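Local coordinates for protein superoxide dismutase (Leishmania major, PDB 4F2N) that catalyses the dismutation of superoxide to oxygen and hydrogen peroxide at a bound iron ion, as iron superoxide dismutases do, at residues B[142-147]-B[186-191]; B[56-61]-B[194-199]; B[67-72]-B[99-104]; B[112-117]-B[218-223]. One frame throughout, in Å; residues are numbered along the deposited sequence. Where two conformers were deposited one is given.

Contact 1 (B[142-147]-B[186-191]); sequences VSFQQA and PIFTAD. With FE2 (Fe (II) ion), chain N.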
loop_
_atom_site.group_PDB
_atom_site.type_symbol
_atom_site.label_atom_id
_atom_site.label_comp_id
_atom_site.label_asym_id
_atom_site.label_seq_id
_atom_site.Cartn_x
_atom_site.Cartn_y
_atom_site.Cartn_z
ATOM N N VAL B 142 -18.345 11.104 8.539
ATOM C CA VAL B 142 -18.382 9.745 9.068
ATOM C C VAL B 142 -18.257 8.718 7.925
ATOM O O VAL B 142 -17.408 7.819 7.987
ATOM C CB VAL B 142 -19.650 9.500 9.933
ATOM C CG1 VAL B 142 -19.892 8.015 10.172
ATOM C CG2 VAL B 142 -19.523 10.237 11.270
ATOM N N SER B 143 -19.057 8.895 6.876
ATOM C CA SER B 143 -19.009 8.021 5.688
ATOM C C SER B 143 -17.650 8.041 4.997
ATOM O O SER B 143 -17.148 6.988 4.517
ATOM C CB SER B 143 -20.085 8.434 4.676
ATOM O OG SER B 143 -21.369 8.302 5.266
ATOM N N PHE B 144 -17.059 9.230 4.936
ATOM C CA PHE B 144 -15.781 9.416 4.216
ATOM C C PHE B 144 -14.673 8.730 5.007
ATOM O O PHE B 144 -13.890 7.996 4.456
ATOM C CB PHE B 144 -15.473 10.913 3.964
ATOM C CG PHE B 144 -14.190 11.164 3.185
ATOM C CD1 PHE B 144 -14.231 11.407 1.803
ATOM C CD2 PHE B 144 -12.940 11.183 3.828
ATOM C CE1 PHE B 144 -13.036 11.633 1.067
ATOM C CE2 PHE B 144 -11.756 11.425 3.103
ATOM C CZ PHE B 144 -11.806 11.661 1.731
ATOM N N GLN B 145 -14.624 8.969 6.320
ATOM C CA GLN B 145 -13.637 8.293 7.170
ATOM C C GLN B 145 -13.722 6.782 7.095
ATOM O O GLN B 145 -12.690 6.107 7.092
ATOM C CB GLN B 145 -13.809 8.712 8.623
ATOM C CG GLN B 145 -13.365 10.137 8.877
ATOM C CD GLN B 145 -13.937 10.672 10.176
ATOM O OE1 GLN B 145 -14.296 11.833 10.259
ATOM N NE2 GLN B 145 -14.073 9.808 11.169
ATOM N N GLN B 146 -14.953 6.261 7.061
ATOM C CA GLN B 146 -15.196 4.825 6.996
ATOM C C GLN B 146 -14.672 4.229 5.688
ATOM O O GLN B 146 -14.035 3.177 5.678
ATOM C CB GLN B 146 -16.691 4.545 7.183
ATOM C CG GLN B 146 -17.144 3.140 6.811
ATOM C CD GLN B 146 -18.595 2.916 7.143
ATOM O OE1 GLN B 146 -19.166 3.637 7.969
ATOM N NE2 GLN B 146 -19.210 1.931 6.492
ATOM N N ALA B 147 -14.939 4.909 4.577
ATOM C CA ALA B 147 -14.432 4.416 3.284
ATOM C C ALA B 147 -12.886 4.412 3.269
ATOM O O ALA B 147 -12.259 3.474 2.751
ATOM C CB ALA B 147 -14.997 5.231 2.108
ATOM N N PRO B 186 -13.155 14.933 -9.342
ATOM C CA PRO B 186 -12.731 15.046 -7.945
ATOM C C PRO B 186 -12.846 16.473 -7.447
ATOM O O PRO B 186 -12.553 17.412 -8.199
ATOM C CB PRO B 186 -11.241 14.597 -7.991
ATOM C CG PRO B 186 -11.178 13.697 -9.202
ATOM C CD PRO B 186 -12.070 14.400 -10.203
ATOM N N ILE B 187 -13.274 16.634 -6.189
ATOM C CA ILE B 187 -13.260 17.929 -5.522
ATOM C C ILE B 187 -12.494 17.880 -4.208
ATOM O O ILE B 187 -12.126 18.925 -3.676
ATOM C CB ILE B 187 -14.682 18.569 -5.352
ATOM C CG1 ILE B 187 -15.490 17.848 -4.266
ATOM C CG2 ILE B 187 -15.430 18.594 -6.692
ATOM C CD1 ILE B 187 -16.860 18.459 -3.989
ATOM N N PHE B 188 -12.236 16.666 -3.702
ATOM C CA PHE B 188 -11.458 16.461 -2.468
ATOM C C PHE B 188 -10.882 15.049 -2.450
ATOM O O PHE B 188 -11.512 14.111 -2.983
ATOM C CB PHE B 188 -12.329 16.665 -1.233
ATOM C CG PHE B 188 -11.571 16.426 0.059
ATOM C CD1 PHE B 188 -10.501 17.262 0.403
ATOM C CD2 PHE B 188 -11.857 15.326 0.877
ATOM C CE1 PHE B 188 -9.753 17.038 1.552
ATOM C CE2 PHE B 188 -11.129 15.113 2.055
ATOM C CZ PHE B 188 -10.068 15.968 2.382
ATOM N N THR B 189 -9.680 14.897 -1.915
ATOM C CA THR B 189 -9.087 13.560 -1.730
ATOM C C THR B 189 -8.338 13.431 -0.411
ATOM O O THR B 189 -7.834 14.431 0.122
ATOM C CB THR B 189 -8.155 13.152 -2.913
ATOM O OG1 THR B 189 -7.956 11.733 -2.888
ATOM C CG2 THR B 189 -6.771 13.799 -2.811
ATOM N N ALA B 190 -8.250 12.204 0.104
ATOM C CA ALA B 190 -7.346 11.885 1.223
ATOM C C ALA B 190 -6.481 10.735 0.761
ATOM O O ALA B 190 -6.987 9.700 0.283
ATOM C CB ALA B 190 -8.136 11.482 2.465
ATOM N N ASP B 191 -5.174 10.920 0.861
ATOM C CA ASP B 191 -4.218 9.840 0.560
ATOM C C ASP B 191 -4.278 8.829 1.711
ATOM O O ASP B 191 -4.112 9.224 2.878
ATOM C CB ASP B 191 -2.807 10.468 0.514
ATOM C CG ASP B 191 -1.739 9.527 -0.009
ATOM O OD1 ASP B 191 -2.042 8.347 -0.318
ATOM O OD2 ASP B 191 -0.563 9.989 -0.157
HETATM FE FE FE2 N . 1.160 9.682 -0.973
HETATM O O HOH W 1 0.250 8.041 -2.231
#
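Phe144 of helix 142-147 reaches strand 188-191 across a gap of 10.6 Å between the two axes, which run at 38° to each other. CG of Phe144 is anti to the backbone N (chi1 -178°), which carries the ring out from the helix to the strand. Its far end meets two side chains there. CZ of Phe144 lies 3.5 Å from CE2 of Phe188, with ring centroids 5.4 Å apart and planes at 44°, an oblique aromatic pair. The methyl CB of Ala190 sits at the edge of the Phe144 ring, 3.7 Å from CE2 of Phe144. Phe188 and Ala190 point toward the helix, while Thr189 between them points away and bonds to Thr157 O through OG1. Next after Ala190, Asp191 binds the iron through OD2 at 1.9 Å. The strand that packs on the helix therefore also supplies a metal ligand. Ile187 and Phe188 form a classic beta bulge opposite Leu159. The helix packs on one side of the three-stranded antiparallel sheet of the C-terminal domain: Phe144 also touches Thr157 of strand 155-161, and Ser143 and Ala147 touch strand 168-174. Trp213 meets the Phe144 ring, and Leu209 and Leu212 of helix 205-212 cover Ala190.

Contact 2 (B[56-61]-B[194-199]); sequences ELHYSK and EHAYYK. With FE2 (Fe (II) ion), chain N.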
loop_
_atom_site.group_PDB
_atom_site.type_symbol
_atom_site.label_atom_id
_atom_site.label_comp_id
_atom_site.label_asym_id
_atom_site.label_seq_id
_atom_site.Cartn_x
_atom_site.Cartn_y
_atom_site.Cartn_z
ATOM N N GLU B 56 7.801 16.476 4.822
ATOM C CA GLU B 56 9.072 16.421 4.086
ATOM C C GLU B 56 9.228 15.075 3.358
ATOM O O GLU B 56 9.574 15.035 2.162
ATOM C CB GLU B 56 10.264 16.656 5.017
ATOM C CG GLU B 56 11.601 16.555 4.310
ATOM C CD GLU B 56 12.798 16.779 5.204
ATOM O OE1 GLU B 56 12.760 16.500 6.435
ATOM O OE2 GLU B 56 13.815 17.231 4.645
ATOM N N LEU B 57 8.975 13.985 4.082
ATOM C CA LEU B 57 9.022 12.645 3.473
ATOM C C LEU B 57 8.052 12.598 2.318
ATOM O O LEU B 57 8.393 12.172 1.208
ATOM C CB LEU B 57 8.640 11.559 4.487
ATOM C CG LEU B 57 9.671 11.373 5.604
ATOM C CD1 LEU B 57 9.100 10.465 6.689
ATOM C CD2 LEU B 57 10.993 10.846 5.039
ATOM N N HIS B 58 6.830 13.042 2.566
ATOM C CA HIS B 58 5.743 12.788 1.614
ATOM C C HIS B 58 5.934 13.571 0.337
ATOM O O HIS B 58 5.754 13.049 -0.790
ATOM C CB HIS B 58 4.397 13.172 2.245
ATOM C CG HIS B 58 3.211 12.486 1.592
ATOM N ND1 HIS B 58 1.975 12.514 2.122
ATOM C CD2 HIS B 58 3.127 11.701 0.429
ATOM C CE1 HIS B 58 1.147 11.785 1.340
ATOM N NE2 HIS B 58 1.858 11.296 0.317
ATOM N N TYR B 59 6.301 14.837 0.514
ATOM C CA TYR B 59 6.449 15.782 -0.588
ATOM C C TYR B 59 7.834 15.680 -1.223
ATOM O O TYR B 59 7.940 15.477 -2.435
ATOM C CB TYR B 59 6.180 17.213 -0.069
ATOM C CG TYR B 59 6.402 18.364 -1.054
ATOM C CD1 TYR B 59 5.438 18.701 -2.003
ATOM C CD2 TYR B 59 7.569 19.130 -1.004
ATOM C CE1 TYR B 59 5.632 19.764 -2.885
ATOM C CE2 TYR B 59 7.771 20.205 -1.871
ATOM C CZ TYR B 59 6.799 20.516 -2.797
ATOM O OH TYR B 59 7.033 21.565 -3.649
ATOM N N SER B 60 8.893 15.849 -0.418
ATOM C CA SER B 60 10.264 15.834 -0.962
ATOM C C SER B 60 10.798 14.462 -1.350
ATOM O O SER B 60 11.721 14.400 -2.150
ATOM C CB SER B 60 11.264 16.490 -0.013
ATOM O OG SER B 60 10.916 17.844 0.102
ATOM N N LYS B 61 10.261 13.380 -0.770
ATOM C CA LYS B 61 10.716 12.022 -1.145
ATOM C C LYS B 61 9.740 11.315 -2.066
ATOM O O LYS B 61 10.097 11.017 -3.187
ATOM C CB LYS B 61 11.005 11.094 0.048
ATOM C CG LYS B 61 11.753 11.705 1.221
ATOM C CD LYS B 61 13.178 12.065 0.898
ATOM C CE LYS B 61 13.770 12.825 2.085
ATOM N NZ LYS B 61 15.046 13.454 1.692
ATOM N N GLU B 194 -0.025 4.122 3.253
ATOM C CA GLU B 194 0.430 4.158 4.645
ATOM C C GLU B 194 1.466 5.242 4.871
ATOM O O GLU B 194 1.535 5.824 5.965
ATOM C CB GLU B 194 0.971 2.794 5.108
ATOM C CG GLU B 194 -0.122 1.738 5.215
ATOM C CD GLU B 194 0.398 0.369 5.659
ATOM O OE1 GLU B 194 1.344 -0.169 5.013
ATOM O OE2 GLU B 194 -0.191 -0.184 6.635
ATOM N N HIS B 195 2.262 5.539 3.845
ATOM C CA HIS B 195 3.232 6.635 3.963
ATOM C C HIS B 195 2.597 7.987 4.201
ATOM O O HIS B 195 3.300 8.898 4.666
ATOM C CB HIS B 195 4.199 6.694 2.745
ATOM C CG HIS B 195 3.563 7.193 1.473
ATOM N ND1 HIS B 195 3.504 6.435 0.334
ATOM C CD2 HIS B 195 2.954 8.432 1.157
ATOM C CE1 HIS B 195 2.887 7.146 -0.655
ATOM N NE2 HIS B 195 2.536 8.363 -0.146
ATOM N N ALA B 196 1.300 8.164 3.900
ATOM C CA ALA B 196 0.696 9.502 4.089
ATOM C C ALA B 196 0.622 9.840 5.570
ATOM O O ALA B 196 0.674 11.031 5.963
ATOM C CB ALA B 196 -0.689 9.599 3.443
ATOM N N TYR B 197 0.521 8.815 6.411
ATOM C CA TYR B 197 0.261 9.068 7.843
ATOM C C TYR B 197 1.159 8.301 8.784
ATOM O O TYR B 197 1.033 8.482 9.994
ATOM C CB TYR B 197 -1.210 8.718 8.187
ATOM C CG TYR B 197 -1.592 7.275 7.867
ATOM C CD1 TYR B 197 -1.394 6.240 8.799
ATOM C CD2 TYR B 197 -2.136 6.939 6.629
ATOM C CE1 TYR B 197 -1.737 4.909 8.473
ATOM C CE2 TYR B 197 -2.488 5.637 6.314
ATOM C CZ TYR B 197 -2.267 4.628 7.230
ATOM O OH TYR B 197 -2.606 3.334 6.927
ATOM N N TYR B 198 2.033 7.421 8.280
ATOM C CA TYR B 198 2.726 6.499 9.206
ATOM C C TYR B 198 3.720 7.190 10.139
ATOM O O TYR B 198 3.945 6.721 11.263
ATOM C CB TYR B 198 3.414 5.320 8.503
ATOM C CG TYR B 198 3.290 4.031 9.297
ATOM C CD1 TYR B 198 2.137 3.260 9.217
ATOM C CD2 TYR B 198 4.302 3.618 10.161
ATOM C CE1 TYR B 198 2.001 2.081 9.948
ATOM C CE2 TYR B 198 4.178 2.457 10.927
ATOM C CZ TYR B 198 3.029 1.688 10.808
ATOM O OH TYR B 198 2.897 0.527 11.545
ATOM N N LYS B 199 4.341 8.256 9.651
ATOM C CA LYS B 199 5.317 8.990 10.480
ATOM C C LYS B 199 4.658 9.547 11.736
ATOM O O LYS B 199 5.223 9.460 12.820
ATOM C CB LYS B 199 6.012 10.100 9.673
ATOM C CG LYS B 199 7.060 10.903 10.454
ATOM C CD LYS B 199 8.290 10.045 10.726
ATOM C CE LYS B 199 9.270 10.757 11.647
ATOM N NZ LYS B 199 10.503 9.928 11.741
HETATM FE FE FE2 N . 1.160 9.682 -0.973
HETATM O O HOH W 2 1.422 13.255 4.727
HETATM O O HOH W 1 0.250 8.041 -2.231
#
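His58 and His195 meet at the iron, and these two have the most surface buried here. NE2 of His58 binds the metal at 2.2 Å and NE2 of His195 binds it at 2.1 Å. The two nitrogens lie close because they share the ion, not through a hydrogen bond. The rings form an offset edge-to-face pair with planes at 74°: CD2 of His195 lies over one face of His58. In His195, CG sits between the backbone N and the carbonyl carbon (chi1 73°), and this turns the imidazole to the metal. With His108 and Asp191 they make the three-histidine, one-aspartate site of the iron and manganese superoxide dismutases, with water 1 as a further ligand at 2.3 Å. The site joins the alpha-hairpin domain (His58) to the C-terminal domain (His195). Ala196 also touches His58: its CB lies 3.5 Å from CE1 of the ring. Water 2 accepts from ND1 of His58 at 2.8 Å and donates to Ala196 O at 2.7 Å, which should help fix the imidazole's rotation. ND1 of His195 is held by Glu194 of the second subunit. Farther out, the side chains of Leu57 and Lys199 cross at about a right angle, with CD1 of Leu57 4.1 Å from CD of Lys199. Lys199 NZ pairs with Glu202 of the second subunit.

Contact 3 (B[67-72]-B[99-104]); sequences VDKLNT and FNQAAQ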
loop_
_atom_site.group_PDB
_atom_site.type_symbol
_atom_site.label_atom_id
_atom_site.label_comp_id
_atom_site.label_asym_id
_atom_site.label_seq_id
_atom_site.Cartn_x
_atom_site.Cartn_y
_atom_site.Cartn_z
ATOM N N VAL B 67 7.537 12.497 -9.766
ATOM C CA VAL B 67 7.834 13.588 -10.751
ATOM C C VAL B 67 9.070 13.187 -11.568
ATOM O O VAL B 67 9.082 13.255 -12.809
ATOM C CB VAL B 67 8.013 14.957 -10.031
ATOM C CG1 VAL B 67 8.670 16.020 -10.928
ATOM C CG2 VAL B 67 6.665 15.439 -9.494
ATOM N N ASP B 68 10.095 12.723 -10.867
ATOM C CA ASP B 68 11.378 12.394 -11.518
ATOM C C ASP B 68 11.213 11.216 -12.463
ATOM O O ASP B 68 11.714 11.238 -13.596
ATOM C CB ASP B 68 12.489 12.127 -10.474
ATOM C CG ASP B 68 12.892 13.388 -9.684
ATOM O OD1 ASP B 68 12.444 14.512 -10.007
ATOM O OD2 ASP B 68 13.659 13.260 -8.712
ATOM N N LYS B 69 10.487 10.192 -12.025
ATOM C CA LYS B 69 10.310 8.994 -12.859
ATOM C C LYS B 69 9.467 9.307 -14.084
ATOM O O LYS B 69 9.815 8.916 -15.216
ATOM C CB LYS B 69 9.709 7.853 -12.030
ATOM C CG LYS B 69 9.535 6.537 -12.781
ATOM C CD LYS B 69 10.855 5.932 -13.164
ATOM C CE LYS B 69 10.623 4.567 -13.784
ATOM N NZ LYS B 69 11.886 3.788 -13.726
ATOM N N LEU B 70 8.375 10.047 -13.884
ATOM C CA LEU B 70 7.497 10.429 -14.994
ATOM C C LEU B 70 8.272 11.179 -16.105
ATOM O O LEU B 70 8.058 10.925 -17.287
ATOM C CB LEU B 70 6.325 11.295 -14.490
ATOM C CG LEU B 70 5.331 11.836 -15.504
ATOM C CD1 LEU B 70 4.697 10.696 -16.285
ATOM C CD2 LEU B 70 4.265 12.652 -14.782
ATOM N N ASN B 71 9.175 12.073 -15.715
ATOM C CA ASN B 71 10.011 12.796 -16.682
ATOM C C ASN B 71 10.963 11.940 -17.523
ATOM O O ASN B 71 11.441 12.406 -18.541
ATOM C CB ASN B 71 10.742 13.964 -16.010
ATOM C CG ASN B 71 9.792 15.098 -15.675
ATOM O OD1 ASN B 71 8.796 15.275 -16.368
ATOM N ND2 ASN B 71 10.059 15.834 -14.609
ATOM N N THR B 72 11.220 10.696 -17.109
ATOM C CA THR B 72 11.988 9.738 -17.937
ATOM C C THR B 72 11.107 8.958 -18.921
ATOM O O THR B 72 11.625 8.199 -19.747
ATOM C CB THR B 72 12.758 8.698 -17.084
ATOM O OG1 THR B 72 11.834 7.833 -16.403
ATOM C CG2 THR B 72 13.653 9.392 -16.057
ATOM N N PHE B 99 1.460 5.139 -16.412
ATOM C CA PHE B 99 0.157 5.461 -15.791
ATOM C C PHE B 99 0.348 5.723 -14.293
ATOM O O PHE B 99 -0.106 6.737 -13.764
ATOM C CB PHE B 99 -0.889 4.343 -16.008
ATOM C CG PHE B 99 -2.133 4.534 -15.184
ATOM C CD1 PHE B 99 -3.164 5.350 -15.651
ATOM C CD2 PHE B 99 -2.244 3.967 -13.908
ATOM C CE1 PHE B 99 -4.307 5.550 -14.903
ATOM C CE2 PHE B 99 -3.382 4.192 -13.138
ATOM C CZ PHE B 99 -4.405 4.997 -13.645
ATOM N N ASN B 100 1.036 4.805 -13.618
ATOM C CA ASN B 100 1.210 4.895 -12.188
ATOM C C ASN B 100 1.930 6.178 -11.779
ATOM O O ASN B 100 1.538 6.806 -10.797
ATOM C CB ASN B 100 1.937 3.656 -11.631
ATOM C CG ASN B 100 1.047 2.411 -11.586
ATOM O OD1 ASN B 100 -0.183 2.496 -11.561
ATOM N ND2 ASN B 100 1.689 1.239 -11.534
ATOM N N GLN B 101 2.980 6.575 -12.513
ATOM C CA GLN B 101 3.719 7.788 -12.104
ATOM C C GLN B 101 2.863 9.035 -12.382
ATOM O O GLN B 101 2.838 9.968 -11.576
ATOM C CB GLN B 101 5.065 7.903 -12.821
ATOM C CG GLN B 101 5.964 6.673 -12.682
ATOM C CD GLN B 101 6.338 6.370 -11.251
ATOM O OE1 GLN B 101 6.952 7.185 -10.550
ATOM N NE2 GLN B 101 5.946 5.209 -10.796
ATOM N N ALA B 102 2.186 9.052 -13.528
ATOM C CA ALA B 102 1.359 10.224 -13.924
ATOM C C ALA B 102 0.169 10.404 -12.986
ATOM O O ALA B 102 -0.072 11.524 -12.454
ATOM C CB ALA B 102 0.891 10.082 -15.371
ATOM N N ALA B 103 -0.531 9.304 -12.709
ATOM C CA ALA B 103 -1.662 9.341 -11.758
ATOM C C ALA B 103 -1.186 9.717 -10.357
ATOM O O ALA B 103 -1.798 10.566 -9.732
ATOM C CB ALA B 103 -2.427 8.016 -11.738
ATOM N N GLN B 104 -0.105 9.105 -9.853
ATOM C CA GLN B 104 0.396 9.511 -8.526
ATOM C C GLN B 104 0.816 10.978 -8.475
ATOM O O GLN B 104 0.626 11.657 -7.446
ATOM C CB GLN B 104 1.539 8.597 -8.031
ATOM C CG GLN B 104 1.046 7.210 -7.594
ATOM C CD GLN B 104 0.190 7.262 -6.311
ATOM O OE1 GLN B 104 -1.005 7.604 -6.357
ATOM N NE2 GLN B 104 0.788 6.912 -5.178
#
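Leu70 and Ala102 make the apolar part of this contact between two helices. Their axes come within 8.7 Å and run at 135°, so the helices are roughly antiparallel but clearly inclined. Both methyl groups of Leu70 lie on Ala102: CD1 of Leu70 is 4.0 Å from CB of Ala102, and CD2 is 3.9 Å from CA. CB of Leu70 also touches CB of Gln101 at 4.0 Å. The CA atoms of Leu70 and Gln101, 5.4 Å apart, are the nearest pair across the segments. The small side chain of Ala102 lets the leucine branches reach the helix backbone. The second kind of contact is between a polar side chain and an aliphatic one. Gln101 has the largest buried area here. Its chain bends at chi2 (-61°) and folds its amide over the root of Lys69. OE1 of Gln101 lies 3.2 Å from CB of Lys69, and CD of Gln101 is 3.5 Å from CG of Lys69. The rest of Lys69 then leads away from the helix opposite. One hydrogen-bonded group lies within residues 67-72. Lys69 O accepts from both Thr72 N and Thr72 OG1, the latter at 2.6 Å and on a lone pair. The contact joins helices 52-71 and 96-113 of the alpha-hairpin domain. Ile82 and Ile85 of helix 82-89 pack on Leu70 and Ala102 respectively, and Ala33 also touches Leu70.

Contact 4 (B[112-117]-B[218-223]); sequences WKCLSP and WEFVCH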
loop_
_atom_site.group_PDB
_atom_site.type_symbol
_atom_site.label_atom_id
_atom_site.label_comp_id
_atom_site.label_asym_id
_atom_site.label_seq_id
_atom_site.Cartn_x
_atom_site.Cartn_y
_atom_site.Cartn_z
ATOM N N TRP B 112 -2.306 18.231 -2.178
ATOM C CA TRP B 112 -1.731 19.449 -1.582
ATOM C C TRP B 112 -2.647 20.634 -1.698
ATOM O O TRP B 112 -2.702 21.458 -0.785
ATOM C CB TRP B 112 -0.370 19.796 -2.187
ATOM C CG TRP B 112 0.617 18.656 -2.154
ATOM C CD1 TRP B 112 1.440 18.225 -3.198
ATOM C CD2 TRP B 112 0.913 17.758 -1.031
ATOM N NE1 TRP B 112 2.205 17.146 -2.806
ATOM C CE2 TRP B 112 1.934 16.816 -1.513
ATOM C CE3 TRP B 112 0.444 17.635 0.270
ATOM C CZ2 TRP B 112 2.457 15.816 -0.704
ATOM C CZ3 TRP B 112 0.973 16.617 1.078
ATOM C CH2 TRP B 112 1.959 15.729 0.607
ATOM N N LYS B 113 -3.365 20.737 -2.811
ATOM C CA LYS B 113 -4.341 21.833 -3.003
ATOM C C LYS B 113 -5.524 21.741 -2.037
ATOM O O LYS B 113 -6.147 22.777 -1.721
ATOM C CB LYS B 113 -4.862 21.856 -4.448
ATOM C CG LYS B 113 -3.804 22.147 -5.494
ATOM C CD LYS B 113 -3.276 23.555 -5.400
ATOM C CE LYS B 113 -4.117 24.512 -6.227
ATOM N NZ LYS B 113 -3.490 25.864 -6.127
ATOM N N CYS B 114 -5.822 20.525 -1.562
ATOM C CA CYS B 114 -6.894 20.295 -0.595
ATOM C C CYS B 114 -6.531 20.655 0.839
ATOM O O CYS B 114 -7.390 20.549 1.712
ATOM C CB CYS B 114 -7.290 18.828 -0.582
ATOM S SG CYS B 114 -8.101 18.413 -2.118
ATOM N N LEU B 115 -5.260 20.992 1.078
ATOM C CA LEU B 115 -4.770 21.189 2.443
ATOM C C LEU B 115 -4.151 22.557 2.665
ATOM O O LEU B 115 -3.572 23.161 1.742
ATOM C CB LEU B 115 -3.745 20.110 2.849
ATOM C CG LEU B 115 -4.107 18.650 2.534
ATOM C CD1 LEU B 115 -2.919 17.712 2.779
ATOM C CD2 LEU B 115 -5.299 18.268 3.414
ATOM N N SER B 116 -4.251 23.002 3.914
ATOM C CA SER B 116 -3.689 24.277 4.359
ATOM C C SER B 116 -3.475 24.270 5.885
ATOM O O SER B 116 -4.322 23.768 6.623
ATOM C CB SER B 116 -4.649 25.426 3.981
ATOM O OG SER B 116 -3.978 26.672 4.073
ATOM N N PRO B 117 -2.365 24.861 6.376
ATOM C CA PRO B 117 -2.193 24.955 7.842
ATOM C C PRO B 117 -3.426 25.542 8.513
ATOM O O PRO B 117 -3.869 26.619 8.134
ATOM C CB PRO B 117 -0.978 25.882 7.994
ATOM C CG PRO B 117 -0.175 25.613 6.747
ATOM C CD PRO B 117 -1.217 25.449 5.658
ATOM N N TRP B 218 -11.185 24.136 2.585
ATOM C CA TRP B 218 -12.545 23.994 2.055
ATOM C C TRP B 218 -12.871 25.017 0.980
ATOM O O TRP B 218 -13.794 24.820 0.181
ATOM C CB TRP B 218 -13.586 24.037 3.175
ATOM C CG TRP B 218 -13.615 22.826 4.071
ATOM C CD1 TRP B 218 -13.337 22.768 5.443
ATOM C CD2 TRP B 218 -13.980 21.455 3.691
ATOM N NE1 TRP B 218 -13.508 21.487 5.918
ATOM C CE2 TRP B 218 -13.885 20.651 4.909
ATOM C CE3 TRP B 218 -14.374 20.843 2.503
ATOM C CZ2 TRP B 218 -14.172 19.294 4.917
ATOM C CZ3 TRP B 218 -14.656 19.458 2.518
ATOM C CH2 TRP B 218 -14.548 18.706 3.700
ATOM N N GLU B 219 -12.111 26.106 0.940
ATOM C CA GLU B 219 -12.263 27.091 -0.153
ATOM C C GLU B 219 -11.848 26.503 -1.512
ATOM O O GLU B 219 -12.508 26.738 -2.534
ATOM C CB GLU B 219 -11.514 28.387 0.181
ATOM C CG GLU B 219 -12.100 29.065 1.415
ATOM C CD GLU B 219 -11.349 30.315 1.841
ATOM O OE1 GLU B 219 -10.588 30.871 1.021
ATOM O OE2 GLU B 219 -11.523 30.756 3.001
ATOM N N PHE B 220 -10.759 25.731 -1.526
ATOM C CA PHE B 220 -10.358 25.056 -2.750
ATOM C C PHE B 220 -11.400 24.007 -3.117
ATOM O O PHE B 220 -11.766 23.882 -4.279
ATOM C CB PHE B 220 -8.978 24.388 -2.622
ATOM C CG PHE B 220 -8.636 23.521 -3.785
ATOM C CD1 PHE B 220 -8.205 24.090 -4.996
ATOM C CD2 PHE B 220 -8.764 22.131 -3.696
ATOM C CE1 PHE B 220 -7.896 23.284 -6.081
ATOM C CE2 PHE B 220 -8.452 21.322 -4.783
ATOM C CZ PHE B 220 -8.011 21.906 -5.968
ATOM N N VAL B 221 -11.855 23.231 -2.134
ATOM C CA VAL B 221 -12.863 22.194 -2.403
ATOM C C VAL B 221 -14.118 22.874 -3.000
ATOM O O VAL B 221 -14.693 22.387 -3.975
ATOM C CB VAL B 221 -13.236 21.381 -1.141
ATOM C CG1 VAL B 221 -14.304 20.343 -1.471
ATOM C CG2 VAL B 221 -11.993 20.701 -0.547
ATOM N N CYS B 222 -14.532 23.996 -2.415
ATOM C CA CYS B 222 -15.721 24.696 -2.931
ATOM C C CYS B 222 -15.514 25.247 -4.354
ATOM O O CYS B 222 -16.419 25.167 -5.197
ATOM C CB CYS B 222 -16.147 25.798 -1.958
ATOM S SG CYS B 222 -17.719 26.568 -2.416
ATOM N N HIS B 223 -14.332 25.811 -4.619
ATOM C CA HIS B 223 -13.952 26.236 -5.970
ATOM C C HIS B 223 -14.068 25.082 -6.949
ATOM O O HIS B 223 -14.629 25.231 -8.039
ATOM C CB HIS B 223 -12.525 26.803 -5.989
ATOM C CG HIS B 223 -12.051 27.235 -7.374
ATOM N ND1 HIS B 223 -12.397 28.423 -7.924
ATOM C CD2 HIS B 223 -11.257 26.578 -8.324
ATOM C CE1 HIS B 223 -11.841 28.526 -9.155
ATOM N NE2 HIS B 223 -11.147 27.398 -9.394
#
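Lys113 and Phe220 carry the main contact between the end of helix 96-113, in the alpha-hairpin domain, and helix 218-229, in the C-terminal domain. It is an interface between the two domains of the iron superoxide dismutase fold. The CH-pi contact comes first. CB of Lys113 lies over one face of the Phe220 ring, 3.6 Å from the centroid and 15° off the ring normal. The rest of the lysine bends at chi2 and chi3 and leads away, although CE of Lys113 still comes within 4.0 Å of CE1 of Phe220. The Phe220 ring stands out from its helix because CG is anti to the backbone N (chi1 171°). The second kind is sulfur-aromatic. SG of Cys114 sits at the edge of the same ring, 5.1 Å from its centroid and 4.0 Å from CE2 of Phe220. Lys113 thus covers a face of the ring and Cys114 meets its edge. Around them, Phe110 also meets the Phe220 ring, and Phe188 of strand 185-191 touches Cys114. Backbone bonds from Cys114 to Asp217 and from Ser116 to Ile215 tie residues 112-117 to the chain leading into the helix. The backbone also touches the ring directly: Lys113 O lies 3.3 Å from CG of Phe220.

How the contacts relate
The four contacts span both domains. Contact 3 lies within the alpha-hairpin domain and contact 1 within the C-terminal domain, on opposite sides of the chain's centre with their centres about 24 Å apart. Contacts 2 and 4 join the domains. Contacts 2 and 3 share helix 52-71, and contacts 3 and 4 share helix 96-113. Along the chain, contacts 1 and 3 are nested inside the loop closed by contact 2, while contacts 2 and 4 cross. Contacts 1 and 2 meet at the iron, where Asp191 and the two histidines converge. Contacts 1 and 4 touch through Phe188 and Cys114. Trp112 packs on His58, linking contact 4 to the metal site.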